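Local coordinates for protein rifin (Plasmodium falciparum, PDB 7JZK) that is a variant surface antigen of the malaria parasite whose V2 domain binds the LAIR1 ectodomain carried by antibody MGD21 and probably targets the receptor itself, at residues T70-S75 against Q86-V91. Sequence-based numbering, arbitrary orientation.
Sequences TQMTAS and QAFCDV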
loop_
_atom_site.group_PDB
_atom_site.type_symbol
_atom_site.label_atom_id
_atom_site.label_comp_id
_atom_site.label_asym_id
_atom_site.label_seq_id
_atom_site.Cartn_x
_atom_site.Cartn_y
_atom_site.Cartn_z
ATOM N N THR B 70 -7.893 -0.311 1.442
ATOM C CA THR B 70 -8.141 -0.794 0.094
ATOM C C THR B 70 -7.516 0.150 -0.929
ATOM O O THR B 70 -6.842 -0.291 -1.874
ATOM C CB THR B 70 -9.666 -0.907 -0.107
ATOM O OG1 THR B 70 -10.209 -1.766 0.906
ATOM C CG2 THR B 70 -9.984 -1.527 -1.444
ATOM N N GLN B 71 -7.622 1.451 -0.704
ATOM C CA GLN B 71 -7.035 2.455 -1.627
ATOM C C GLN B 71 -5.506 2.383 -1.600
ATOM O O GLN B 71 -4.910 2.446 -2.667
ATOM C CB GLN B 71 -7.562 3.844 -1.278
ATOM C CG GLN B 71 -7.180 4.934 -2.259
ATOM C CD GLN B 71 -8.130 6.095 -2.139
ATOM O OE1 GLN B 71 -9.339 5.946 -2.269
ATOM N NE2 GLN B 71 -7.585 7.268 -1.887
ATOM N N MET B 72 -4.913 2.253 -0.412
ATOM C CA MET B 72 -3.455 2.169 -0.309
ATOM C C MET B 72 -2.934 0.934 -1.024
ATOM O O MET B 72 -1.900 0.988 -1.699
ATOM C CB MET B 72 -3.015 2.157 1.158
ATOM C CG MET B 72 -1.504 2.144 1.382
ATOM S SD MET B 72 -1.042 2.442 3.115
ATOM C CE MET B 72 -1.436 4.198 3.156
ATOM N N THR B 73 -3.616 -0.204 -0.872
ATOM C CA THR B 73 -3.162 -1.375 -1.612
ATOM C C THR B 73 -3.293 -1.141 -3.114
ATOM O O THR B 73 -2.419 -1.552 -3.895
ATOM C CB THR B 73 -3.926 -2.628 -1.170
ATOM O OG1 THR B 73 -3.660 -2.859 0.221
ATOM C CG2 THR B 73 -3.470 -3.871 -1.960
ATOM N N ALA B 74 -4.340 -0.425 -3.532
ATOM C CA ALA B 74 -4.564 -0.249 -4.968
ATOM C C ALA B 74 -3.682 0.816 -5.625
ATOM O O ALA B 74 -3.414 0.720 -6.832
ATOM C CB ALA B 74 -6.029 0.079 -5.230
ATOM N N SER B 75 -3.234 1.838 -4.894
ATOM C CA SER B 75 -2.550 2.962 -5.533
ATOM C C SER B 75 -1.050 3.023 -5.247
ATOM O O SER B 75 -0.385 3.967 -5.701
ATOM C CB SER B 75 -3.219 4.294 -5.145
ATOM O OG SER B 75 -3.530 4.371 -3.768
ATOM N N GLN B 86 2.842 10.072 -4.275
ATOM C CA GLN B 86 3.862 9.410 -3.436
ATOM C C GLN B 86 3.633 9.640 -1.936
ATOM O O GLN B 86 3.923 8.732 -1.179
ATOM C CB GLN B 86 5.238 9.838 -3.933
ATOM C CG GLN B 86 5.476 9.487 -5.390
ATOM C CD GLN B 86 6.248 8.201 -5.529
ATOM O OE1 GLN B 86 7.027 7.831 -4.659
ATOM N NE2 GLN B 86 6.047 7.515 -6.641
ATOM N N ALA B 87 3.172 10.805 -1.522
ATOM C CA ALA B 87 3.016 11.137 -0.093
ATOM C C ALA B 87 2.066 10.175 0.611
ATOM O O ALA B 87 2.305 9.865 1.776
ATOM C CB ALA B 87 2.545 12.545 0.033
ATOM N N PHE B 88 1.002 9.778 -0.062
ATOM C CA PHE B 88 0.072 8.788 0.482
ATOM C C PHE B 88 0.768 7.455 0.724
ATOM O O PHE B 88 0.679 6.888 1.809
ATOM C CB PHE B 88 -1.107 8.612 -0.491
ATOM C CG PHE B 88 -2.134 7.599 -0.061
ATOM C CD1 PHE B 88 -2.563 7.532 1.257
ATOM C CD2 PHE B 88 -2.707 6.750 -0.986
ATOM C CE1 PHE B 88 -3.552 6.610 1.641
ATOM C CE2 PHE B 88 -3.685 5.819 -0.602
ATOM C CZ PHE B 88 -4.099 5.751 0.713
ATOM N N CYS B 89 1.535 6.980 -0.251
ATOM C CA CYS B 89 2.251 5.723 -0.085
ATOM C C CYS B 89 3.344 5.852 0.970
ATOM O O CYS B 89 3.558 4.924 1.751
ATOM C CB CYS B 89 2.827 5.310 -1.445
ATOM S SG CYS B 89 1.549 5.340 -2.735
ATOM N N ASP B 90 3.927 7.037 1.099
ATOM C CA ASP B 90 4.989 7.321 2.062
ATOM C C ASP B 90 4.529 7.084 3.499
ATOM O O ASP B 90 5.365 6.830 4.373
ATOM C CB ASP B 90 5.463 8.779 1.861
ATOM C CG ASP B 90 6.613 9.189 2.799
ATOM O OD1 ASP B 90 6.344 9.836 3.835
ATOM O OD2 ASP B 90 7.790 8.864 2.501
ATOM N N VAL B 91 3.213 7.113 3.747
ATOM C CA VAL B 91 2.663 6.845 5.074
ATOM C C VAL B 91 3.023 5.447 5.554
ATOM O O VAL B 91 3.152 5.212 6.764
ATOM C CB VAL B 91 1.139 7.060 5.066
ATOM C CG1 VAL B 91 0.516 6.723 6.437
ATOM C CG2 VAL B 91 0.844 8.484 4.698
#
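F88 of helix 86-91 drives its ring against helix 70-75 and lands between Q71, M72 and S75. CG of F88 lies anti to the backbone N (chi1 179°), which carries the ring across the gap between the axes of the two segments, 10.1 Å apart at a steep angle of 116°. M72 and F88 contribute most of the buried surface. CB of M72 sits 3.8 Å from CZ of F88, and the bend at chi3 (-73°) turns the terminal methyl back, so that CE of M72 comes within 3.5 Å of CE1 of F88. The same CE reaches CB of V91 at 4.3 Å, while SD of M72 makes an oblique Met-aromatic contact with the ring. I112 of helix 108-126 and F39 of helix 13-39 extend this apolar core.

Toward the C-terminal end of helix 70-75 the contact becomes sparser and more polar. OG of S75 lies at the ring edge, in its plane, 3.5 Å from CE2 of F88, and donates a 2.6 Å hydrogen bond to O of Q71 from above the carbonyl plane; that oxygen also accepts from N of S75. Q71 lends the ring its aliphatic CG, whereas its amide bonds to backbone O of N43 and N of N45. SG of C89 approaches O of S75 only at 3.8 Å, but its disulfide links helix 86-94 to C76, the residue following helix 61-75. Q86, pointing away from helix 70-75, hydrogen-bonds through OE1 to OH of Y43 of the LAIR1 chain, and C89 and D90 pack on that tyrosine. Between the segments the contact is thus apolar packing reinforced by the nearby disulfide.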